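Local coordinates for protein with a SET domain within carboxy region (Cryptosporidium parvum, PDB 4LDG) that is probably a histone H4 lysine methyltransferase, with a SET domain in its carboxy-terminal part, at residues S156-R159 against K160-V164; S99-E102 against A103-M107; L235-N239 against T240-F244. All coordinates share one frame; numbering follows the deposited sequence. Where two conformers were deposited one is given.

Interaction 1: residues S156-R159 against K160-V164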
ATOM      1  N   SER A 156       2.353   8.432 -10.371  1.00 46.19           N
ATOM      2  CA  SER A 156       2.894   8.051 -11.683  1.00 48.13           C
ATOM      3  C   SER A 156       2.272   6.718 -12.051  1.00 46.63           C
ATOM      4  O   SER A 156       1.488   6.162 -11.268  1.00 48.81           O
ATOM      5  CB  SER A 156       4.406   7.932 -11.640  1.00 48.85           C
ATOM      6  OG  SER A 156       4.747   6.964 -10.675  1.00 53.22           O
ATOM      7  N   LEU A 157       2.591   6.206 -13.232  1.00 45.96           N
ATOM      8  CA  LEU A 157       2.056   4.916 -13.683  1.00 45.50           C
ATOM      9  C   LEU A 157       2.198   3.836 -12.614  1.00 43.79           C
ATOM     10  O   LEU A 157       3.266   3.643 -12.044  1.00 42.69           O
ATOM     11  CB  LEU A 157       2.785   4.447 -14.942  1.00 47.97           C
ATOM     12  CG  LEU A 157       2.334   3.141 -15.619  1.00 48.25           C
ATOM     13  CD1 LEU A 157       0.848   3.111 -15.979  1.00 48.46           C
ATOM     14  CD2 LEU A 157       3.163   2.957 -16.886  1.00 50.44           C
ATOM     15  N   ILE A 158       1.099   3.157 -12.327  1.00 43.34           N
ATOM     16  CA  ILE A 158       1.124   1.951 -11.519  1.00 41.98           C
ATOM     17  C   ILE A 158       0.744   0.815 -12.463  1.00 42.18           C
ATOM     18  O   ILE A 158      -0.391   0.714 -12.904  1.00 42.67           O
ATOM     19  CB  ILE A 158       0.172   2.032 -10.306  1.00 39.13           C
ATOM     20  CG1 ILE A 158       0.599   3.180  -9.390  1.00 40.88           C
ATOM     21  CG2 ILE A 158       0.219   0.727  -9.537  1.00 39.33           C
ATOM     22  CD1 ILE A 158      -0.385   3.580  -8.302  1.00 39.31           C
ATOM     23  N   ARG A 159       1.711  -0.031 -12.777  1.00 41.43           N
ATOM     24  CA  ARG A 159       1.448  -1.161 -13.638  1.00 42.71           C
ATOM     25  C   ARG A 159       0.619  -2.211 -12.919  1.00 40.39           C
ATOM     26  O   ARG A 159       0.651  -2.309 -11.684  1.00 39.02           O
ATOM     27  CB  ARG A 159       2.757  -1.793 -14.101  1.00 46.23           C
ATOM     28  CG  ARG A 159       3.638  -0.867 -14.914  1.00 51.60           C
ATOM     29  CD  ARG A 159       4.527  -1.679 -15.818  1.00 56.87           C
ATOM     30  NE  ARG A 159       5.684  -0.926 -16.280  1.00 65.21           N
ATOM     31  CZ  ARG A 159       6.783  -0.685 -15.562  1.00 64.60           C
ATOM     32  NH1 ARG A 159       7.774  -0.005 -16.115  1.00 69.04           N
ATOM     33  NH2 ARG A 159       6.900  -1.104 -14.307  1.00 60.27           N
ATOM     34  N   LYS A 160      -0.108  -2.984 -13.715  1.00 37.12           N
ATOM     35  CA  LYS A 160      -0.857  -4.126 -13.252  1.00 38.71           C
ATOM     36  C   LYS A 160      -0.001  -5.047 -12.384  1.00 37.89           C
ATOM     37  O   LYS A 160       1.123  -5.406 -12.775  1.00 37.58           O
ATOM     38  CB  LYS A 160      -1.347  -4.918 -14.463  1.00 40.59           C
ATOM     39  CG  LYS A 160      -2.189  -6.149 -14.152  1.00 43.01           C
ATOM     40  CD  LYS A 160      -2.546  -6.870 -15.457  1.00 46.64           C
ATOM     41  CE  LYS A 160      -3.693  -7.851 -15.271  1.00 51.19           C
ATOM     42  NZ  LYS A 160      -3.394  -8.808 -14.167  1.00 54.38           N
ATOM     43  N   ASP A 161      -0.547  -5.424 -11.223  1.00 36.04           N
ATOM     44  CA  ASP A 161       0.100  -6.303 -10.256  1.00 38.50           C
ATOM     45  C   ASP A 161       1.208  -5.686  -9.396  1.00 35.97           C
ATOM     46  O   ASP A 161       1.724  -6.371  -8.497  1.00 34.42           O
ATOM     47  CB  ASP A 161       0.600  -7.615 -10.903  1.00 40.82           C
ATOM     48  CG  ASP A 161      -0.526  -8.571 -11.215  1.00 45.51           C
ATOM     49  OD1 ASP A 161      -1.529  -8.576 -10.472  1.00 47.91           O
ATOM     50  OD2 ASP A 161      -0.425  -9.324 -12.211  1.00 50.41           O
ATOM     51  N   ASP A 162       1.566  -4.424  -9.643  1.00 34.45           N
ATOM     52  CA  ASP A 162       2.496  -3.740  -8.755  1.00 34.49           C
ATOM     53  C   ASP A 162       1.950  -3.787  -7.342  1.00 33.96           C
ATOM     54  O   ASP A 162       0.714  -3.844  -7.130  1.00 33.26           O
ATOM     55  CB  ASP A 162       2.716  -2.274  -9.128  1.00 34.46           C
ATOM     56  CG  ASP A 162       3.682  -2.084 -10.294  1.00 39.13           C
ATOM     57  OD1 ASP A 162       4.232  -3.085 -10.852  1.00 40.75           O
ATOM     58  OD2 ASP A 162       3.900  -0.896 -10.655  1.00 42.35           O
ATOM     59  N   PHE A 163       2.888  -3.838  -6.397  1.00 33.07           N
ATOM     60  CA  PHE A 163       2.644  -3.523  -4.987  1.00 32.05           C
ATOM     61  C   PHE A 163       2.227  -2.066  -4.935  1.00 33.09           C
ATOM     62  O   PHE A 163       2.959  -1.207  -5.429  1.00 32.70           O
ATOM     63  CB  PHE A 163       3.909  -3.745  -4.153  1.00 30.24           C
ATOM     64  CG  PHE A 163       3.695  -3.624  -2.664  1.00 30.49           C
ATOM     65  CD1 PHE A 163       3.324  -4.728  -1.915  1.00 30.56           C
ATOM     66  CD2 PHE A 163       3.885  -2.406  -2.011  1.00 31.65           C
ATOM     67  CE1 PHE A 163       3.108  -4.622  -0.542  1.00 31.75           C
ATOM     68  CE2 PHE A 163       3.675  -2.278  -0.639  1.00 31.51           C
ATOM     69  CZ  PHE A 163       3.266  -3.384   0.094  1.00 33.36           C
ATOM     70  N   VAL A 164       1.071  -1.760  -4.330  1.00 33.81           N
ATOM     71  CA  VAL A 164       0.666  -0.344  -4.220  1.00 33.80           C
ATOM     72  C   VAL A 164       1.049   0.243  -2.856  1.00 34.02           C
ATOM     73  O   VAL A 164       1.919   1.124  -2.753  1.00 32.46           O
ATOM     74  CB  VAL A 164      -0.818  -0.188  -4.588  1.00 36.39           C
ATOM     75  CG1 VAL A 164      -1.294   1.249  -4.446  1.00 38.41           C
ATOM     76  CG2 VAL A 164      -1.038  -0.658  -6.022  1.00 36.58           C
TER
HETATM   77  O   HOH W   1       6.123  -2.805 -12.418  1.00 45.12           O
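Arg159 and Asp162 face each other across a tight turn and are joined by both backbone and side chain. Asp162 N donates to Arg159 O at 3.1 Å, closing a type II beta turn whose corners are Lys160 and Asp161; the latter takes the positive phi (76°) that this turn needs at its third position. The carboxylate of Asp162 then folds back over the same residue. With CG anti to its own carbonyl carbon (chi1 -79°), OD2 comes within 3.2 Å of Arg159 N, a weak, bent bond. Arg159 itself runs extended from CG to NE, and a water at the edge of its guanidinium, in plane, accepts from NH2 at 2.7 Å. This water probably donates to Asp162 OD1, though other acceptors compete for its protons, and would then bridge the two charged groups, Arg159 NH2 and Asp162 OD2 being 4.7 Å apart. Ile158 adds an apolar contact: its CG2 methyl touches Asp162 CB at 3.9 Å and, roughly at a right angle, Val164 CG2 at 4.0 Å. Ser247 ties the turn to strand 240-247, its hydroxyl bonding Arg159 O and its backbone bonding Asp161 and Asp162, while Asp250 OD1 holds Lys160 N. The arrangement is a type II turn with a weak supplementary bond to the aspartate at its fourth position, leading the SET-domain chain into strand 163-166.

Interaction 2: residues S99-E102 against A103-M107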
ATOM      1  N   SER A  99      19.155 -11.879  -7.363  1.00 45.26           N
ATOM      2  CA  SER A  99      19.333 -11.370  -8.716  1.00 46.40           C
ATOM      3  C   SER A  99      18.061 -10.750  -9.299  1.00 44.15           C
ATOM      4  O   SER A  99      18.101  -9.633  -9.805  1.00 43.31           O
ATOM      5  CB  SER A  99      19.838 -12.478  -9.624  1.00 47.63           C
ATOM      6  OG  SER A  99      21.030 -12.991  -9.083  1.00 55.29           O
ATOM      7  N   ILE A 100      16.951 -11.482  -9.230  1.00 42.27           N
ATOM      8  CA  ILE A 100      15.685 -11.020  -9.789  1.00 41.86           C
ATOM      9  C   ILE A 100      15.187  -9.806  -9.030  1.00 40.45           C
ATOM     10  O   ILE A 100      14.601  -8.895  -9.635  1.00 40.98           O
ATOM     11  CB  ILE A 100      14.584 -12.103  -9.723  1.00 44.73           C
ATOM     12  CG1 ILE A 100      14.950 -13.309 -10.608  1.00 47.36           C
ATOM     13  CG2 ILE A 100      13.238 -11.533 -10.174  1.00 44.67           C
ATOM     14  CD1 ILE A 100      15.208 -12.948 -12.056  1.00 46.57           C
ATOM     15  N   ILE A 101      15.417  -9.790  -7.715  1.00 37.05           N
ATOM     16  CA  ILE A 101      14.961  -8.682  -6.890  1.00 35.40           C
ATOM     17  C   ILE A 101      15.671  -7.404  -7.272  1.00 38.34           C
ATOM     18  O   ILE A 101      15.019  -6.391  -7.451  1.00 37.20           O
ATOM     19  CB  ILE A 101      15.156  -8.976  -5.401  1.00 36.50           C
ATOM     20  CG1 ILE A 101      14.144 -10.024  -4.947  1.00 35.92           C
ATOM     21  CG2 ILE A 101      14.990  -7.725  -4.571  1.00 36.27           C
ATOM     22  CD1 ILE A 101      14.430 -10.587  -3.573  1.00 37.15           C
ATOM     23  N   GLU A 102      16.999  -7.449  -7.442  1.00 40.55           N
ATOM     24  CA  GLU A 102      17.755  -6.242  -7.721  1.00 43.96           C
ATOM     25  C   GLU A 102      17.514  -5.728  -9.133  1.00 43.00           C
ATOM     26  O   GLU A 102      17.614  -4.529  -9.374  1.00 42.25           O
ATOM     27  CB  GLU A 102      19.251  -6.468  -7.501  1.00 50.48           C
ATOM     28  CG  GLU A 102      19.575  -6.873  -6.081  1.00 54.61           C
ATOM     29  CD  GLU A 102      20.846  -6.242  -5.547  1.00 59.73           C
ATOM     30  OE1 GLU A 102      21.908  -6.591  -6.105  1.00 66.10           O
ATOM     31  OE2 GLU A 102      20.781  -5.450  -4.560  1.00 55.01           O
ATOM     32  N   ALA A 103      17.194  -6.632 -10.058  1.00 40.12           N
ATOM     33  CA  ALA A 103      16.773  -6.224 -11.387  1.00 40.24           C
ATOM     34  C   ALA A 103      15.342  -5.689 -11.376  1.00 40.03           C
ATOM     35  O   ALA A 103      15.017  -4.785 -12.131  1.00 43.53           O
ATOM     36  CB  ALA A 103      16.865  -7.377 -12.356  1.00 39.62           C
ATOM     37  N   THR A 104      14.485  -6.250 -10.543  1.00 37.29           N
ATOM     38  CA  THR A 104      13.078  -5.870 -10.575  1.00 36.26           C
ATOM     39  C   THR A 104      12.861  -4.546  -9.864  1.00 36.82           C
ATOM     40  O   THR A 104      12.083  -3.724 -10.323  1.00 35.19           O
ATOM     41  CB  THR A 104      12.218  -6.973  -9.959  1.00 36.18           C
ATOM     42  OG1 THR A 104      12.398  -8.176 -10.731  1.00 35.45           O
ATOM     43  CG2 THR A 104      10.742  -6.580  -9.929  1.00 35.85           C
ATOM     44  N   ILE A 105      13.587  -4.328  -8.769  1.00 37.66           N
ATOM     45  CA  ILE A 105      13.436  -3.141  -7.939  1.00 40.07           C
ATOM     46  C   ILE A 105      14.708  -2.311  -7.950  1.00 44.13           C
ATOM     47  O   ILE A 105      15.805  -2.862  -7.762  1.00 46.22           O
ATOM     48  CB  ILE A 105      13.141  -3.552  -6.491  1.00 42.82           C
ATOM     49  CG1 ILE A 105      11.736  -4.148  -6.441  1.00 44.02           C
ATOM     50  CG2 ILE A 105      13.266  -2.342  -5.554  1.00 44.15           C
ATOM     51  CD1 ILE A 105      11.535  -5.118  -5.334  1.00 46.31           C
ATOM     52  N   ASP A 106      14.570  -1.008  -8.205  1.00 45.01           N
ATOM     53  CA  ASP A 106      15.708  -0.083  -8.156  1.00 47.34           C
ATOM     54  C   ASP A 106      15.846   0.321  -6.717  1.00 48.20           C
ATOM     55  O   ASP A 106      14.976   1.015  -6.194  1.00 46.20           O
ATOM     56  CB  ASP A 106      15.425   1.150  -9.004  1.00 49.44           C
ATOM     57  CG  ASP A 106      16.596   2.141  -9.024  1.00 55.47           C
ATOM     58  OD1 ASP A 106      17.038   2.493 -10.153  1.00 52.23           O
ATOM     59  OD2 ASP A 106      17.055   2.563  -7.919  1.00 54.92           O
ATOM     60  N   MET A 107      16.943  -0.105  -6.100  0.50 50.94           N
ATOM     61  CA  MET A 107      17.197   0.131  -4.683  0.50 53.80           C
ATOM     62  C   MET A 107      17.626   1.566  -4.364  0.50 55.05           C
ATOM     63  O   MET A 107      17.608   1.975  -3.204  0.50 56.82           O
ATOM     64  CB  MET A 107      18.245  -0.864  -4.174  0.50 57.44           C
ATOM     65  CG  MET A 107      17.686  -1.996  -3.301  0.50 57.74           C
ATOM     66  SD  MET A 107      16.728  -3.272  -4.144  0.50 58.48           S
ATOM     67  CE  MET A 107      17.933  -4.570  -4.290  0.50 58.60           C
TER
HETATM   68  O   HOH W   2      16.317  -2.283 -10.956  1.00 54.91           O
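Ile100 and Thr104 meet in the last turn of helix 98-104, where the chain passes from alpha-helix to the short strand 105-106. Ile100 O accepts twice from Thr104: from N at 2.8 Å and from the hydroxyl OG1 at 2.6 Å, the two donors arriving from opposite faces of the carbonyl plane. The torsion of Thr104 (chi1 -61°) sets OG1 beside its own backbone N, so that the hydroxyl hangs back along the helix toward the carbonyl four residues earlier; OG1 also lies 3.5 Å from Ile100 CG2. The neighbouring bonds are regular helical ones, Ala103 N to Ser99 O at 3.1 Å and Ile105 N to Ile101 O at 2.8 Å. Ile105 is the first residue to leave helical backbone angles, yet its N-H still bonds Ile101 O in helical fashion. Ile101 CG2 lies loosely beside Ile105 CD1, 4.4 Å away. Further out, Tyr119 OH bonds Thr104 OG1 and so helps to fix the hydroxyl. Ile101 and Ile105 lean on Ile126 and Tyr130 of helix 121-134, which packs the helix end against the rest of the fold. A water joins two successive carbonyls at the helix end: it donates to Glu102 O at 3.0 Å and, weakly, to Ala103 O at 3.1 Å.

Interaction 3: residues L235-N239 against T240-F244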
ATOM      1  N   LEU A 235       0.254 -11.454   3.131  1.00 38.90           N
ATOM      2  CA  LEU A 235       1.392 -12.322   3.358  1.00 40.62           C
ATOM      3  C   LEU A 235       1.563 -12.504   4.841  1.00 39.95           C
ATOM      4  O   LEU A 235       1.577 -11.520   5.598  1.00 36.72           O
ATOM      5  CB  LEU A 235       2.688 -11.708   2.824  1.00 44.28           C
ATOM      6  CG  LEU A 235       2.898 -11.619   1.306  1.00 48.52           C
ATOM      7  CD1 LEU A 235       4.326 -11.177   1.012  1.00 51.12           C
ATOM      8  CD2 LEU A 235       2.592 -12.927   0.586  1.00 49.61           C
ATOM      9  N   MET A 236       1.729 -13.756   5.247  1.00 39.16           N
ATOM     10  CA  MET A 236       2.115 -14.056   6.610  1.00 42.53           C
ATOM     11  C   MET A 236       3.619 -13.929   6.668  1.00 41.32           C
ATOM     12  O   MET A 236       4.301 -14.643   5.960  1.00 42.56           O
ATOM     13  CB  MET A 236       1.689 -15.474   7.004  1.00 43.60           C
ATOM     14  CG  MET A 236       0.197 -15.715   6.858  1.00 44.92           C
ATOM     15  SD  MET A 236      -0.839 -14.630   7.869  1.00 49.92           S
ATOM     16  CE  MET A 236      -0.396 -15.221   9.500  1.00 48.05           C
ATOM     17  N   ILE A 237       4.113 -12.994   7.477  1.00 41.34           N
ATOM     18  CA  ILE A 237       5.531 -12.739   7.627  1.00 43.85           C
ATOM     19  C   ILE A 237       5.805 -12.739   9.107  1.00 47.66           C
ATOM     20  O   ILE A 237       5.185 -11.982   9.845  1.00 49.49           O
ATOM     21  CB  ILE A 237       5.936 -11.393   7.040  1.00 43.80           C
ATOM     22  CG1 ILE A 237       5.849 -11.468   5.530  1.00 43.36           C
ATOM     23  CG2 ILE A 237       7.353 -11.028   7.476  1.00 44.51           C
ATOM     24  CD1 ILE A 237       5.950 -10.136   4.835  1.00 43.59           C
ATOM     25  N   GLU A 238       6.708 -13.608   9.553  0.50 47.90           N
ATOM     26  CA  GLU A 238       7.073 -13.682  10.964  0.50 50.08           C
ATOM     27  C   GLU A 238       5.824 -13.771  11.869  0.50 50.19           C
ATOM     28  O   GLU A 238       5.717 -13.099  12.891  0.50 49.92           O
ATOM     29  CB  GLU A 238       8.001 -12.510  11.321  0.50 51.18           C
ATOM     30  CG  GLU A 238       9.384 -12.634  10.677  0.50 51.52           C
ATOM     31  CD  GLU A 238      10.281 -11.411  10.886  0.50 53.64           C
ATOM     32  OE1 GLU A 238      10.262 -10.479  10.028  0.50 51.83           O
ATOM     33  OE2 GLU A 238      11.026 -11.396  11.895  0.50 52.28           O
ATOM     34  N   ASN A 239       4.884 -14.609  11.435  0.50 50.98           N
ATOM     35  CA  ASN A 239       3.690 -14.991  12.202  0.50 52.88           C
ATOM     36  C   ASN A 239       2.538 -13.988  12.211  0.50 52.32           C
ATOM     37  O   ASN A 239       1.531 -14.194  12.881  0.50 52.05           O
ATOM     38  CB  ASN A 239       4.082 -15.365  13.628  0.50 55.17           C
ATOM     39  CG  ASN A 239       4.488 -16.814  13.735  0.50 57.52           C
ATOM     40  OD1 ASN A 239       5.543 -17.207  13.245  0.50 56.65           O
ATOM     41  ND2 ASN A 239       3.630 -17.626  14.339  0.50 60.14           N
ATOM     42  N   THR A 240       2.700 -12.933  11.425  1.00 52.71           N
ATOM     43  CA  THR A 240       1.866 -11.733  11.450  1.00 48.63           C
ATOM     44  C   THR A 240       1.337 -11.465  10.030  1.00 45.16           C
ATOM     45  O   THR A 240       2.117 -11.386   9.062  1.00 41.34           O
ATOM     46  CB  THR A 240       2.742 -10.559  11.888  1.00 50.54           C
ATOM     47  OG1 THR A 240       3.070 -10.739  13.263  1.00 59.39           O
ATOM     48  CG2 THR A 240       2.053  -9.208  11.710  1.00 53.03           C
ATOM     49  N   PRO A 241       0.015 -11.369   9.878  1.00 43.48           N
ATOM     50  CA  PRO A 241      -0.486 -11.058   8.550  1.00 39.93           C
ATOM     51  C   PRO A 241      -0.146  -9.634   8.221  1.00 36.08           C
ATOM     52  O   PRO A 241      -0.266  -8.782   9.084  1.00 36.57           O
ATOM     53  CB  PRO A 241      -1.995 -11.200   8.703  1.00 43.15           C
ATOM     54  CG  PRO A 241      -2.253 -10.871  10.135  1.00 45.53           C
ATOM     55  CD  PRO A 241      -1.064 -11.420  10.881  1.00 46.14           C
ATOM     56  N   ARG A 242       0.297  -9.402   6.988  1.00 33.98           N
ATOM     57  CA  ARG A 242       0.538  -8.077   6.438  1.00 33.38           C
ATOM     58  C   ARG A 242      -0.379  -7.907   5.248  1.00 33.93           C
ATOM     59  O   ARG A 242      -0.269  -8.661   4.235  1.00 31.54           O
ATOM     60  CB  ARG A 242       1.988  -7.935   5.976  1.00 34.29           C
ATOM     61  CG  ARG A 242       3.003  -8.396   7.021  1.00 36.39           C
ATOM     62  CD  ARG A 242       3.001  -7.503   8.248  1.00 36.20           C
ATOM     63  NE  ARG A 242       3.505  -6.184   7.872  1.00 36.63           N
ATOM     64  CZ  ARG A 242       4.772  -5.793   7.964  1.00 38.60           C
ATOM     65  NH1 ARG A 242       5.721  -6.612   8.438  1.00 42.71           N
ATOM     66  NH2 ARG A 242       5.105  -4.580   7.560  1.00 38.54           N
ATOM     67  N   LEU A 243      -1.255  -6.902   5.349  1.00 33.98           N
ATOM     68  CA  LEU A 243      -2.305  -6.691   4.362  1.00 32.87           C
ATOM     69  C   LEU A 243      -1.878  -5.548   3.451  1.00 30.77           C
ATOM     70  O   LEU A 243      -1.452  -4.474   3.934  1.00 28.85           O
ATOM     71  CB  LEU A 243      -3.620  -6.354   5.085  1.00 36.31           C
ATOM     72  CG  LEU A 243      -4.902  -5.989   4.305  1.00 37.92           C
ATOM     73  CD1 LEU A 243      -5.438  -7.190   3.530  1.00 37.11           C
ATOM     74  CD2 LEU A 243      -5.958  -5.468   5.268  1.00 38.07           C
ATOM     75  N   PHE A 244      -2.008  -5.772   2.138  1.00 28.14           N
ATOM     76  CA  PHE A 244      -1.556  -4.801   1.155  1.00 29.14           C
ATOM     77  C   PHE A 244      -2.398  -4.795  -0.097  1.00 30.96           C
ATOM     78  O   PHE A 244      -3.131  -5.776  -0.411  1.00 30.35           O
ATOM     79  CB  PHE A 244      -0.056  -5.001   0.777  1.00 28.81           C
ATOM     80  CG  PHE A 244       0.265  -6.331   0.110  1.00 27.90           C
ATOM     81  CD1 PHE A 244       0.452  -6.422  -1.255  1.00 29.11           C
ATOM     82  CD2 PHE A 244       0.390  -7.482   0.856  1.00 29.00           C
ATOM     83  CE1 PHE A 244       0.742  -7.643  -1.858  1.00 29.79           C
ATOM     84  CE2 PHE A 244       0.672  -8.703   0.267  1.00 29.23           C
ATOM     85  CZ  PHE A 244       0.853  -8.788  -1.086  1.00 29.80           C
TER
HETATM   86  O   HOH W   3       5.684  -9.044   9.828  1.00 49.61           O
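Leu235 to Ile237 pair with Thr240 to Arg242 as an antiparallel hairpin closed by a type I' turn, Glu238 and Asn239 both taking positive phi at its corners. Leu235 N donates to Arg242 O at 3.0 Å and Arg242 N to Leu235 O at 2.8 Å; Ile237 and Thr240 likewise bond in both directions, and between these pairs Met236 and Pro241 form the non-hydrogen-bonded pair. Met236, bent at chi2 and chi3, doubles back so that SD rests 3.7 Å from Pro241 CB. On the other face Ile237 CD1 meets Arg242 CG at 4.1 Å, the two side chains running nearly at right angles. Phe244 has CG between its backbone N and carbonyl carbon (chi1 63°), which turns the ring across toward the partner strand; its CE2 lies 3.8 Å from Leu235 CG, and Leu235 N and Arg242 O lie at the ring edge. A water at the edge of the Arg242 guanidinium accepts from NH1 at 2.8 Å and donates to Ile237 O, while NE forms a salt bridge with Glu166. Backbone bonds therefore set the register, while the guanidinium stands off the sheet, probably fixed by Glu166 and the water.

In the fold
Along the chain the order is interaction 2, interaction 1, interaction 3. Interactions 1 and 3 both lie in the SET domain and share one antiparallel sheet, in which strand 163-166 pairs with 240-247 and the latter with 230-237. Their centres are about 20 Å apart, yet they touch: Phe163 CE1 packs 3.3 Å from Phe244 CD1. Interaction 2 stands apart, its centre about 16 Å from that of interaction 1 and about 22 Å from that of interaction 3, and touches neither. Helix 121-134 links all three, receiving Ile101 and Ile105 from 99-107, Phe163 from 160-164, and Leu235 and Phe244 from the hairpin. It thus lies between them and connects helix 98-104 with the SET-domain sheet.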